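Local coordinates for protein ecdysteroid-phosphate phosphatase (Bombyx mori, PDB 3C7T) that hydrolyses ecdysteroid phosphates, ecdysone 22-phosphate above all, to release the active moulting hormones, and also has protein tyrosine phosphatase activity, at residues His46-Lys51 with Pro135-Lys140; Asp31-Val34 with Leu40-Lys43; Asp163-Arg168 with Leu196-Gly201; Lys150-Met155 with Met173-Asn178; Leu10-Arg15 with Ala90-Glu95. All coordinates share one frame; numbering follows the deposited sequence.

Contact 1. Residues His46-Lys51 with Pro135-Lys140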
# COMPACT_ATOMS: atom_id res chain seq x y z
N HIS A 46 -1.41 -17.99 -15.97
CA HIS A 46 -0.60 -18.97 -16.65
C HIS A 46 0.47 -18.28 -17.52
O HIS A 46 0.22 -17.25 -18.16
CB HIS A 46 -1.48 -19.88 -17.52
CG HIS A 46 -0.70 -20.73 -18.46
ND1 HIS A 46 0.04 -21.82 -18.05
CD2 HIS A 46 -0.52 -20.64 -19.80
CE1 HIS A 46 0.63 -22.38 -19.09
NE2 HIS A 46 0.30 -21.68 -20.17
N ARG A 47 1.67 -18.85 -17.52
CA ARG A 47 2.71 -18.41 -18.46
C ARG A 47 3.47 -19.64 -18.89
O ARG A 47 3.54 -20.63 -18.16
CB ARG A 47 3.64 -17.39 -17.81
CG ARG A 47 4.42 -17.90 -16.61
CD ARG A 47 5.22 -16.76 -15.96
NE ARG A 47 6.29 -16.24 -16.81
CZ ARG A 47 6.93 -15.10 -16.57
NH1 ARG A 47 6.57 -14.35 -15.54
NH2 ARG A 47 7.91 -14.69 -17.38
N ALA A 48 4.05 -19.58 -20.08
CA ALA A 48 4.74 -20.75 -20.66
C ALA A 48 5.83 -21.29 -19.75
O ALA A 48 6.03 -22.50 -19.67
CB ALA A 48 5.30 -20.41 -22.03
N GLY A 49 6.55 -20.39 -19.06
CA GLY A 49 7.65 -20.79 -18.19
C GLY A 49 7.20 -21.26 -16.81
O GLY A 49 8.01 -21.65 -16.01
N GLY A 50 5.90 -21.21 -16.55
CA GLY A 50 5.35 -21.66 -15.26
C GLY A 50 6.05 -21.02 -14.08
O GLY A 50 6.53 -19.89 -14.17
N LYS A 51 6.16 -21.75 -12.97
CA LYS A 51 6.70 -21.15 -11.75
C LYS A 51 8.17 -20.70 -11.90
O LYS A 51 8.58 -19.69 -11.31
CB LYS A 51 6.46 -22.05 -10.53
CG LYS A 51 7.35 -23.26 -10.43
CD LYS A 51 6.84 -24.25 -9.40
CE LYS A 51 7.64 -25.55 -9.51
NZ LYS A 51 7.20 -26.57 -8.51
N PRO A 135 2.68 -10.87 -25.15
CA PRO A 135 1.47 -10.04 -25.22
C PRO A 135 0.16 -10.84 -25.08
O PRO A 135 -0.73 -10.43 -24.35
CB PRO A 135 1.59 -9.37 -26.59
CG PRO A 135 3.09 -9.23 -26.77
CD PRO A 135 3.68 -10.46 -26.16
N ILE A 136 0.04 -11.99 -25.75
CA ILE A 136 -1.15 -12.83 -25.53
C ILE A 136 -1.31 -13.34 -24.08
O ILE A 136 -2.42 -13.29 -23.53
CB ILE A 136 -1.31 -13.98 -26.57
CG1 ILE A 136 -2.50 -14.87 -26.20
CG2 ILE A 136 -0.03 -14.77 -26.71
CD1 ILE A 136 -3.10 -15.67 -27.36
N GLU A 137 -0.23 -13.82 -23.46
CA GLU A 137 -0.29 -14.25 -22.05
C GLU A 137 -0.63 -13.10 -21.10
O GLU A 137 -1.35 -13.29 -20.10
CB GLU A 137 1.03 -14.87 -21.59
CG GLU A 137 1.27 -16.27 -22.12
CD GLU A 137 2.71 -16.73 -21.97
OE1 GLU A 137 3.60 -15.87 -21.81
OE2 GLU A 137 2.96 -17.96 -22.02
N LEU A 138 -0.12 -11.91 -21.42
CA LEU A 138 -0.38 -10.69 -20.64
C LEU A 138 -1.85 -10.27 -20.75
O LEU A 138 -2.49 -9.97 -19.75
CB LEU A 138 0.55 -9.55 -21.09
CG LEU A 138 2.04 -9.76 -20.78
CD1 LEU A 138 2.94 -8.72 -21.45
CD2 LEU A 138 2.30 -9.79 -19.29
N CYS A 139 -2.39 -10.28 -21.97
CA CYS A 139 -3.82 -10.00 -22.16
C CYS A 139 -4.72 -11.00 -21.42
O CYS A 139 -5.71 -10.60 -20.79
CB CYS A 139 -4.15 -9.93 -23.66
SG CYS A 139 -3.49 -8.43 -24.43
N LYS A 140 -4.36 -12.29 -21.47
CA LYS A 140 -5.10 -13.31 -20.72
C LYS A 140 -5.03 -13.08 -19.21
O LYS A 140 -5.98 -13.39 -18.49
CB LYS A 140 -4.66 -14.74 -21.08
CG LYS A 140 -5.42 -15.82 -20.28
CD LYS A 140 -5.59 -17.15 -21.01
CE LYS A 140 -6.79 -17.93 -20.44
NZ LYS A 140 -8.11 -17.27 -20.69
O HOH W 1 -1.91 -15.88 -19.02
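Glu137 reaches out from helix 135-140 and meets the backbone of Arg47 and Ala48. The direct polar contact is one hydrogen bond, from Ala48 N to Glu137 OE2 at 2.8 Å. It is bent, with an N-H...O angle of 138°. The amide approaches from above the carboxylate plane, 44° out of it. CG of Glu137 stands opposite its own carbonyl carbon (chi1 -75°), and the chain beyond is extended, which carries the carboxylate across the gap. The other oxygen, OE1, turns back to Thr134 N, the amide just before its own helix, so both oxygens hold the group in place.

A water makes a second polar link. It donates to His46 O at 2.7 Å and to Glu137 O at 2.9 Å.

Van der Waals contact is slight: Ala48 CB lies 3.4 Å from Glu137 OE2. The end of Arg47 leads away from the helix. Its guanidinium pairs with Asp131 and Asp57 and meets the ring of Tyr54.

Arg47 to Gly50 form a type I beta turn, closed by Gly50 N to Arg47 O at 2.9 Å, and the chain then runs on into helix 50-56. The bond from OE1 to the amide of Thr134 is like the glutamate half of a capping box; the reciprocal bond is not established. The arrangement thus joins a beta turn to the first turn of a helix through a single glutamate.

Contact 2. Residues Asp31-Val34 with Leu40-Lys43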
# COMPACT_ATOMS: atom_id res chain seq x y z
N ASP A 31 2.65 -27.68 -7.96
CA ASP A 31 2.50 -26.80 -9.14
C ASP A 31 1.33 -25.82 -9.09
O ASP A 31 1.07 -25.09 -10.07
CB ASP A 31 2.47 -27.59 -10.46
CG ASP A 31 3.86 -27.87 -11.01
OD1 ASP A 31 4.80 -27.08 -10.73
OD2 ASP A 31 4.01 -28.88 -11.74
N THR A 32 0.63 -25.79 -7.95
CA THR A 32 -0.47 -24.86 -7.75
C THR A 32 -0.09 -23.76 -6.75
O THR A 32 0.26 -24.05 -5.61
CB THR A 32 -1.74 -25.58 -7.27
OG1 THR A 32 -2.08 -26.58 -8.24
CG2 THR A 32 -2.90 -24.62 -7.15
N TYR A 33 -0.18 -22.52 -7.21
CA TYR A 33 0.09 -21.33 -6.38
C TYR A 33 -0.95 -21.18 -5.28
O TYR A 33 -2.15 -21.22 -5.56
CB TYR A 33 0.11 -20.09 -7.25
CG TYR A 33 0.20 -18.79 -6.47
CD1 TYR A 33 1.39 -18.45 -5.80
CD2 TYR A 33 -0.88 -17.90 -6.40
CE1 TYR A 33 1.48 -17.25 -5.08
CE2 TYR A 33 -0.80 -16.70 -5.69
CZ TYR A 33 0.39 -16.39 -5.02
OH TYR A 33 0.48 -15.21 -4.32
N VAL A 34 -0.49 -21.00 -4.04
CA VAL A 34 -1.37 -20.68 -2.92
C VAL A 34 -0.91 -19.33 -2.38
O VAL A 34 0.27 -19.17 -2.11
CB VAL A 34 -1.26 -21.72 -1.77
CG1 VAL A 34 -2.03 -21.24 -0.53
CG2 VAL A 34 -1.71 -23.14 -2.23
N LEU A 40 0.90 -10.66 -1.30
CA LEU A 40 1.19 -11.44 -2.52
C LEU A 40 0.02 -11.39 -3.53
O LEU A 40 -1.14 -11.14 -3.14
CB LEU A 40 1.52 -12.91 -2.18
CG LEU A 40 2.90 -13.17 -1.57
CD1 LEU A 40 2.96 -14.55 -0.98
CD2 LEU A 40 4.01 -12.98 -2.59
N PRO A 41 0.30 -11.65 -4.82
CA PRO A 41 -0.81 -11.69 -5.80
C PRO A 41 -1.93 -12.64 -5.37
O PRO A 41 -1.68 -13.66 -4.74
CB PRO A 41 -0.13 -12.20 -7.06
CG PRO A 41 1.33 -11.80 -6.90
CD PRO A 41 1.62 -11.92 -5.44
N LEU A 42 -3.17 -12.28 -5.70
CA LEU A 42 -4.31 -13.16 -5.42
C LEU A 42 -4.20 -14.49 -6.18
O LEU A 42 -4.55 -15.56 -5.66
CB LEU A 42 -5.61 -12.45 -5.80
CG LEU A 42 -6.04 -11.28 -4.91
CD1 LEU A 42 -7.23 -10.55 -5.53
CD2 LEU A 42 -6.37 -11.79 -3.53
N LYS A 43 -3.71 -14.40 -7.41
CA LYS A 43 -3.52 -15.57 -8.27
C LYS A 43 -2.42 -15.20 -9.25
O LYS A 43 -2.13 -14.02 -9.44
CB LYS A 43 -4.81 -15.91 -9.03
CG LYS A 43 -5.19 -14.90 -10.11
CD LYS A 43 -6.48 -15.30 -10.84
CE LYS A 43 -6.20 -16.36 -11.91
NZ LYS A 43 -7.45 -16.84 -12.59
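Tyr33 turns its ring toward Pro41 because CG lies opposite the backbone N (chi1 172°). The backbone of Leu40 directs its CB at the phenol oxygen. Tyr33 belongs to strand 32-33, the second arm of a small antiparallel pair with strand 28-29. Residues 40-43 form an irregular loop that runs on toward helix 50-56.

The ring fits against the loop backbone. Tyr33 CE2 is 3.9 Å from Lys43 CA and 3.9 Å from Leu42 O, which lies at the ring edge. The side chains of Leu42 and Lys43 start away from the strand, so these two residues meet the ring through their main chain. Pro41 CD approaches Tyr33 OH to 3.7 Å.

Leu40 also touches Val16 of helix 16-19 and Cys27 of helix 23-27, and Tyr33 touches Cys27. The contact therefore ties the loop to the small pair of strands and the short helices near it. Leu42 packs on Met77 of the second subunit.

The polar link is Tyr33 OH donating to Pro41 O at 2.7 Å. The hydroxyl meets the oxygen in the carbonyl plane, on a lone pair, with a C=O...O angle of 136°. Leu40 CB lies 3.3 Å from Tyr33 OH.

Contact 3. Residues Asp163-Arg168 with Leu196-Gly201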
# COMPACT_ATOMS: atom_id res chain seq x y z
N ASP A 163 27.27 0.74 -23.85
CA ASP A 163 26.94 1.56 -25.01
C ASP A 163 25.72 1.04 -25.77
O ASP A 163 24.84 1.83 -26.15
CB ASP A 163 28.14 1.68 -25.96
CG ASP A 163 29.12 2.77 -25.54
OD1 ASP A 163 29.00 3.29 -24.40
OD2 ASP A 163 30.02 3.10 -26.35
N GLU A 164 25.68 -0.27 -26.00
CA GLU A 164 24.57 -0.92 -26.70
C GLU A 164 23.26 -0.77 -25.93
O GLU A 164 22.19 -0.58 -26.51
CB GLU A 164 24.88 -2.40 -26.90
CG GLU A 164 25.89 -2.68 -28.02
CD GLU A 164 26.53 -4.06 -27.93
OE1 GLU A 164 26.40 -4.76 -26.89
OE2 GLU A 164 27.19 -4.44 -28.92
N PHE A 165 23.37 -0.86 -24.60
CA PHE A 165 22.21 -0.68 -23.74
C PHE A 165 21.62 0.71 -23.89
O PHE A 165 20.42 0.86 -24.16
CB PHE A 165 22.53 -0.99 -22.27
CG PHE A 165 21.59 -0.35 -21.29
CD1 PHE A 165 20.28 -0.80 -21.17
CD2 PHE A 165 22.01 0.72 -20.50
CE1 PHE A 165 19.40 -0.19 -20.27
CE2 PHE A 165 21.11 1.34 -19.59
CZ PHE A 165 19.82 0.88 -19.50
N PHE A 166 22.46 1.74 -23.75
CA PHE A 166 21.95 3.09 -23.87
C PHE A 166 21.41 3.43 -25.27
O PHE A 166 20.46 4.20 -25.42
CB PHE A 166 22.97 4.11 -23.38
CG PHE A 166 23.04 4.20 -21.88
CD1 PHE A 166 21.98 4.72 -21.15
CD2 PHE A 166 24.17 3.78 -21.20
CE1 PHE A 166 22.04 4.81 -19.74
CE2 PHE A 166 24.26 3.86 -19.80
CZ PHE A 166 23.19 4.38 -19.08
N LYS A 167 22.02 2.84 -26.29
CA LYS A 167 21.57 3.04 -27.66
C LYS A 167 20.15 2.49 -27.87
O LYS A 167 19.32 3.16 -28.48
CB LYS A 167 22.58 2.39 -28.62
CG LYS A 167 22.27 2.54 -30.13
CD LYS A 167 22.12 3.98 -30.55
CE LYS A 167 22.05 4.10 -32.06
NZ LYS A 167 21.77 5.49 -32.49
N ARG A 168 19.92 1.27 -27.38
CA ARG A 168 18.61 0.61 -27.32
C ARG A 168 17.56 1.57 -26.78
O ARG A 168 16.54 1.84 -27.42
CB ARG A 168 18.66 -0.54 -26.31
CG ARG A 168 19.12 -1.87 -26.79
CD ARG A 168 18.33 -2.98 -26.13
NE ARG A 168 18.84 -3.38 -24.82
CZ ARG A 168 18.21 -3.20 -23.66
NH1 ARG A 168 17.03 -2.58 -23.61
NH2 ARG A 168 18.76 -3.64 -22.54
N LEU A 196 14.33 6.75 -15.92
CA LEU A 196 14.18 8.18 -15.70
C LEU A 196 15.36 8.96 -16.29
O LEU A 196 15.15 9.90 -17.06
CB LEU A 196 13.98 8.51 -14.21
CG LEU A 196 12.55 8.29 -13.66
CD1 LEU A 196 12.10 6.82 -13.68
CD2 LEU A 196 12.46 8.84 -12.23
N ASP A 197 16.59 8.55 -15.95
CA ASP A 197 17.79 9.13 -16.58
C ASP A 197 17.89 8.87 -18.09
O ASP A 197 18.38 9.73 -18.84
CB ASP A 197 19.07 8.64 -15.88
CG ASP A 197 19.43 9.48 -14.66
OD1 ASP A 197 18.71 10.45 -14.35
OD2 ASP A 197 20.47 9.17 -14.02
N GLN A 198 17.42 7.72 -18.56
CA GLN A 198 17.37 7.45 -20.01
C GLN A 198 16.45 8.42 -20.76
O GLN A 198 16.76 8.92 -21.88
CB GLN A 198 16.93 6.02 -20.29
CG GLN A 198 17.97 4.99 -19.96
CD GLN A 198 17.47 3.61 -20.25
OE1 GLN A 198 16.65 3.06 -19.50
NE2 GLN A 198 17.92 3.04 -21.35
N MET A 199 15.30 8.72 -20.15
CA MET A 199 14.35 9.65 -20.77
C MET A 199 14.92 11.05 -20.89
O MET A 199 14.80 11.68 -21.95
CB MET A 199 13.03 9.70 -19.99
CG MET A 199 12.13 10.83 -20.46
SD MET A 199 10.75 11.25 -19.39
CE MET A 199 11.57 11.90 -17.93
N VAL A 200 15.53 11.53 -19.81
CA VAL A 200 16.16 12.85 -19.79
C VAL A 200 17.25 12.91 -20.86
O VAL A 200 17.28 13.83 -21.68
CB VAL A 200 16.77 13.19 -18.41
CG1 VAL A 200 17.58 14.51 -18.47
CG2 VAL A 200 15.68 13.26 -17.34
N GLY A 201 18.15 11.93 -20.86
CA GLY A 201 19.20 11.86 -21.89
C GLY A 201 18.71 11.78 -23.33
O GLY A 201 19.32 12.37 -24.22
O HOH W 2 19.15 4.79 -23.09
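Gln198, on helix 193-204, which follows strand 187-191 and His192, points at Phe165 and Phe166 of helix 162-179. The contact is a buried helix-helix packing close to the catalytic pocket. Phe165 meets the amide end of the glutamine. Its CZ lies 3.4 Å from Gln198 NE2 and 3.7 Å from Gln198 CD. The two side chains cross at about a right angle, while ring and amide planes are 33° apart. Phe166 meets the stem instead, with CE1 4.1 Å from Gln198 CG. Its ring stands nearly upright to the amide plane, at 84°. Gln198 is extended beyond CG (chi2 180°), and this length brings the amide up to Phe165.

Helix 162-179, strand 187-191 and helix 193-204 follow one another in the alpha/beta fold of the histidine phosphatases. The helices touch each other beside the central sheet, where Met199 packs on strand 5-11. The side chain of Gln198 is about 6 Å from that of His192, a residue inferred to be catalytic.

A water completes the polar part. It accepts from Gln198 NE2 at 2.8 Å and donates to Phe166 O at 2.7 Å. The glutamine thus has a polar bridge to the helix backbone in a place lined by aromatic rings. Phe165 CE2 lies 3.6 Å above the plane of the Phe166 ring, toward its rim. Phe166 also stacks with Tyr216, and Phe165 meets Phe121. Arg168 NH2 lies at the edge of the Phe165 ring, and its guanidinium forms a salt bridge with Glu160.

Contact 4. Residues Lys150-Met155 with Met173-Asn178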
# COMPACT_ATOMS: atom_id res chain seq x y z
N LYS A 150 4.09 -3.03 -32.89
CA LYS A 150 5.35 -3.54 -33.43
C LYS A 150 6.52 -2.75 -32.81
O LYS A 150 6.67 -1.55 -33.06
CB LYS A 150 5.35 -3.48 -34.97
CG LYS A 150 4.41 -4.53 -35.62
CD LYS A 150 3.92 -4.10 -37.00
CE LYS A 150 2.68 -4.91 -37.45
NZ LYS A 150 1.43 -4.57 -36.67
N PRO A 151 7.31 -3.41 -31.93
CA PRO A 151 8.36 -2.74 -31.14
C PRO A 151 9.46 -2.10 -31.97
O PRO A 151 9.83 -2.62 -33.02
CB PRO A 151 8.95 -3.88 -30.29
CG PRO A 151 7.92 -4.94 -30.29
CD PRO A 151 7.25 -4.85 -31.63
N TYR A 152 10.00 -0.99 -31.46
CA TYR A 152 11.14 -0.33 -32.09
C TYR A 152 12.43 -1.13 -32.02
O TYR A 152 13.28 -1.03 -32.91
CB TYR A 152 11.38 1.05 -31.48
CG TYR A 152 10.23 1.99 -31.67
CD1 TYR A 152 9.82 2.38 -32.96
CD2 TYR A 152 9.54 2.51 -30.58
CE1 TYR A 152 8.74 3.25 -33.14
CE2 TYR A 152 8.47 3.37 -30.75
CZ TYR A 152 8.08 3.74 -32.03
OH TYR A 152 7.04 4.59 -32.19
N VAL A 153 12.57 -1.90 -30.94
CA VAL A 153 13.77 -2.68 -30.68
C VAL A 153 13.40 -4.14 -30.49
O VAL A 153 12.51 -4.49 -29.71
CB VAL A 153 14.56 -2.16 -29.44
CG1 VAL A 153 15.65 -3.13 -29.06
CG2 VAL A 153 15.14 -0.77 -29.70
N GLU A 154 14.08 -4.97 -31.27
CA GLU A 154 14.08 -6.40 -31.11
C GLU A 154 15.27 -6.68 -30.21
O GLU A 154 16.36 -6.16 -30.43
CB GLU A 154 14.30 -7.04 -32.50
CG GLU A 154 14.71 -8.51 -32.49
CD GLU A 154 13.53 -9.44 -32.63
OE1 GLU A 154 12.96 -9.53 -33.75
OE2 GLU A 154 13.17 -10.09 -31.62
N MET A 155 15.07 -7.50 -29.18
CA MET A 155 16.17 -7.74 -28.25
C MET A 155 16.34 -9.23 -27.90
O MET A 155 15.37 -9.96 -27.73
CB MET A 155 15.98 -6.89 -27.00
CG MET A 155 17.18 -6.81 -26.10
SD MET A 155 16.59 -6.36 -24.47
CE MET A 155 15.51 -7.74 -24.09
N MET A 173 12.99 5.45 -27.16
CA MET A 173 12.40 6.65 -26.57
C MET A 173 12.30 7.80 -27.56
O MET A 173 11.30 8.52 -27.57
CB MET A 173 13.18 7.08 -25.34
CG MET A 173 12.93 6.18 -24.13
SD MET A 173 13.92 6.70 -22.71
CE MET A 173 13.17 5.73 -21.39
N GLN A 174 13.32 7.98 -28.39
CA GLN A 174 13.24 9.02 -29.43
C GLN A 174 12.22 8.66 -30.51
O GLN A 174 11.45 9.52 -30.95
CB GLN A 174 14.60 9.28 -30.04
CG GLN A 174 15.62 9.83 -29.04
CD GLN A 174 16.91 10.29 -29.72
OE1 GLN A 174 17.24 9.84 -30.83
NE2 GLN A 174 17.63 11.19 -29.07
N ALA A 175 12.21 7.40 -30.93
CA ALA A 175 11.20 6.95 -31.87
C ALA A 175 9.78 7.22 -31.35
O ALA A 175 8.96 7.79 -32.07
CB ALA A 175 11.38 5.48 -32.23
N ALA A 176 9.52 6.86 -30.09
CA ALA A 176 8.20 7.08 -29.48
C ALA A 176 7.82 8.55 -29.46
O ALA A 176 6.67 8.88 -29.73
CB ALA A 176 8.16 6.51 -28.04
N VAL A 177 8.78 9.42 -29.13
CA VAL A 177 8.53 10.85 -29.03
C VAL A 177 8.35 11.49 -30.43
O VAL A 177 7.46 12.33 -30.65
CB VAL A 177 9.65 11.56 -28.23
CG1 VAL A 177 9.58 13.06 -28.39
CG2 VAL A 177 9.55 11.20 -26.75
N ASN A 178 9.20 11.06 -31.37
CA ASN A 178 9.05 11.50 -32.77
C ASN A 178 7.74 11.05 -33.43
O ASN A 178 7.06 11.87 -34.06
CB ASN A 178 10.26 11.07 -33.61
CG ASN A 178 11.49 11.89 -33.29
OD1 ASN A 178 11.40 13.08 -32.96
ND2 ASN A 178 12.66 11.27 -33.40
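Tyr152 lays its ring on Ala175 of helix 162-179. Ala175 CB sits over the centre of one face, 3.5 Å from the ring centroid and 8° off the ring normal. This is a CH-pi contact. Tyr152 CD1 is the ring atom closest to Ala175 CB, at 3.5 Å, and the remaining ring carbons are all within 4 Å of that methyl. Ala176 N comes in obliquely, 3.7 Å from Tyr152 CE2; Ala176 CB is 4.2 Å from the same atom.

The next shell fixes the tyrosine. CG lies opposite the carbonyl carbon (chi1 -62°), which sends the ring toward the helix. Its hydroxyl is hydrogen-bonded to Asp179 OD2, one turn further along the helix than Ala175. The backbone is held too: the amides of Tyr152 and Val153 reach the two carboxylate oxygens of Glu115. Ring, hydroxyl and main chain are therefore all restrained.

Further out, Ala176 and Met173 touch Phe189 of strand 187-191, so the helix is packed on the central sheet. The arrangement is plain structural packing away from the catalytic pocket. The loop that leads into helix 162-179 folds back on that helix and covers it with a tyrosine, in the alpha/beta fold of the histidine phosphatases.

Contact 5. Residues Leu10-Arg15 with Ala90-Glu95. With WO4 (tungstate(VI)ion), chain E.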
# COMPACT_ATOMS: atom_id res chain seq x y z
N LEU A 10 8.51 6.39 -15.38
CA LEU A 10 8.06 5.84 -14.10
C LEU A 10 8.78 4.53 -13.79
O LEU A 10 8.76 3.60 -14.61
CB LEU A 10 6.54 5.61 -14.19
CG LEU A 10 5.76 5.03 -13.01
CD1 LEU A 10 5.74 6.03 -11.83
CD2 LEU A 10 4.36 4.73 -13.41
N ARG A 11 9.41 4.43 -12.62
CA ARG A 11 9.94 3.12 -12.17
C ARG A 11 8.77 2.19 -11.76
O ARG A 11 7.73 2.65 -11.27
CB ARG A 11 10.93 3.28 -11.00
CG ARG A 11 11.69 2.00 -10.68
CD ARG A 11 12.54 2.14 -9.42
NE ARG A 11 13.11 0.86 -9.05
CZ ARG A 11 13.43 0.52 -7.79
NH1 ARG A 11 13.24 1.36 -6.77
NH2 ARG A 11 13.92 -0.68 -7.54
N HIS A 12 8.96 0.88 -11.95
CA HIS A 12 7.95 -0.09 -11.54
C HIS A 12 7.72 0.01 -10.02
O HIS A 12 8.53 0.59 -9.28
CB HIS A 12 8.46 -1.49 -11.89
CG HIS A 12 9.77 -1.81 -11.24
ND1 HIS A 12 9.89 -2.08 -9.89
CD2 HIS A 12 11.02 -1.87 -11.76
CE1 HIS A 12 11.16 -2.31 -9.61
NE2 HIS A 12 11.87 -2.16 -10.72
N GLY A 13 6.61 -0.58 -9.55
CA GLY A 13 6.28 -0.57 -8.14
C GLY A 13 7.02 -1.68 -7.40
O GLY A 13 7.90 -2.34 -7.97
N GLU A 14 6.66 -1.87 -6.13
CA GLU A 14 7.30 -2.85 -5.23
C GLU A 14 7.30 -4.27 -5.81
O GLU A 14 6.27 -4.76 -6.25
CB GLU A 14 6.56 -2.86 -3.88
CG GLU A 14 7.13 -3.85 -2.86
CD GLU A 14 6.40 -3.81 -1.53
OE1 GLU A 14 5.27 -4.35 -1.42
OE2 GLU A 14 6.99 -3.26 -0.57
N ARG A 15 8.48 -4.91 -5.79
CA ARG A 15 8.64 -6.26 -6.38
C ARG A 15 8.42 -7.38 -5.36
O ARG A 15 8.93 -7.30 -4.22
CB ARG A 15 10.08 -6.39 -6.90
CG ARG A 15 10.33 -5.61 -8.18
CD ARG A 15 11.80 -5.51 -8.47
NE ARG A 15 12.46 -6.80 -8.74
CZ ARG A 15 13.63 -6.93 -9.37
NH1 ARG A 15 14.29 -5.85 -9.78
NH2 ARG A 15 14.17 -8.13 -9.60
N ALA A 90 9.48 -6.54 -18.85
CA ALA A 90 9.49 -7.16 -17.52
C ALA A 90 8.08 -7.12 -16.95
O ALA A 90 7.39 -6.08 -17.02
CB ALA A 90 10.45 -6.42 -16.57
N LEU A 91 7.66 -8.23 -16.33
CA LEU A 91 6.29 -8.32 -15.82
C LEU A 91 5.97 -7.21 -14.83
O LEU A 91 4.85 -6.67 -14.85
CB LEU A 91 6.00 -9.66 -15.15
CG LEU A 91 4.62 -9.76 -14.50
CD1 LEU A 91 3.49 -9.60 -15.55
CD2 LEU A 91 4.50 -11.07 -13.65
N ARG A 92 6.94 -6.86 -13.99
CA ARG A 92 6.72 -5.77 -13.01
C ARG A 92 6.40 -4.42 -13.67
O ARG A 92 5.63 -3.61 -13.14
CB ARG A 92 7.94 -5.64 -12.08
CG ARG A 92 9.25 -5.36 -12.82
CD ARG A 92 10.42 -5.42 -11.85
NE ARG A 92 11.76 -5.30 -12.42
CZ ARG A 92 12.47 -6.31 -12.95
NH1 ARG A 92 11.96 -7.54 -13.10
NH2 ARG A 92 13.71 -6.07 -13.39
N CYS A 93 6.97 -4.20 -14.85
CA CYS A 93 6.76 -2.94 -15.58
C CYS A 93 5.39 -2.92 -16.26
O CYS A 93 4.67 -1.92 -16.22
CB CYS A 93 7.90 -2.69 -16.57
SG CYS A 93 9.54 -2.76 -15.81
N VAL A 94 5.04 -4.03 -16.91
CA VAL A 94 3.70 -4.13 -17.52
C VAL A 94 2.60 -4.04 -16.45
O VAL A 94 1.58 -3.36 -16.64
CB VAL A 94 3.54 -5.41 -18.36
CG1 VAL A 94 2.19 -5.38 -19.08
CG2 VAL A 94 4.68 -5.50 -19.40
N GLU A 95 2.80 -4.67 -15.30
CA GLU A 95 1.82 -4.53 -14.23
C GLU A 95 1.78 -3.13 -13.67
O GLU A 95 0.70 -2.65 -13.35
CB GLU A 95 2.06 -5.55 -13.12
CG GLU A 95 1.85 -7.00 -13.55
CD GLU A 95 1.99 -7.98 -12.37
OE1 GLU A 95 2.94 -7.82 -11.56
OE2 GLU A 95 1.16 -8.91 -12.24
W WO4 E . 14.32 -2.31 -11.05
O1 WO4 E . 14.22 -0.39 -11.21
O2 WO4 E . 16.29 -2.51 -11.23
O3 WO4 E . 14.01 -3.20 -9.31
O4 WO4 E . 13.67 -3.37 -12.57
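His12 and Cys93 bring their CA atoms to 5.1 Å, where the loop after strand 5-11 passes the first turn of helix 91-104. Ala90 is the N-cap of that helix. The His12 ring is covered on both faces. Arg92 CD lies over its centre, 3.6 Å from the centroid and 9° off the normal, as a CH-pi contact. Arg11 CG covers the opposite face toward the rim. His12 ND1 donates to Gly13 O at 2.8 Å, nearly straight at 172°. That bond fixes the ring rotation and turns NE2 to the tungstate, whose tungsten is 2.5 Å away.

Arg11-His12-Gly13 is the RHG signature of the histidine phosphatases. His12 carries the phosphate during catalysis, as a tele-phosphohistidine, and the tungstate, with its tungsten on NE2, is consistent with a mimic of that state. Its oxygens are shared among the arginines. Arg11 NE donates to O1 at 2.7 Å, and Arg15 NH1 donates to O3 at 2.7 Å. Arg92 grips O4 with both NE, at 2.7 Å, and NH2.

The guanidinium groups of Arg15 and Arg92 lie flat on each other, centres 3.8 Å apart and planes at 18°. The tungstate, at the edge of both groups, probably offsets their like charges. Arg15 NE also pairs with Asp17. His192, Ala193 and Lys224 bind the tungstate as well, and Glu120 lies in the same pocket.

Contacts 3 and 5 are buried, contacts 1 and 4 partly buried, and contact 2 lies at the surface. Contact 5, near the centre of the chain, is the charged anion site. Contact 3 beside it is aromatic with one amide bridged by water, and Leu196 of its helix packs on the backbone of Leu10 and Arg11. Contacts 3 and 4 share helix 162-179 and touch through Met173 and Met155. Contact 4 is a ring on an alanine, without a polar bond between its segments. Contact 1 meets contact 5 where Leu138 packs on Leu91 and Val94. Contacts 1 and 2 each have one direct bond to a backbone atom, with a water bridge added in contact 1, and a weak Lys51-Asp31 ion pair joins them.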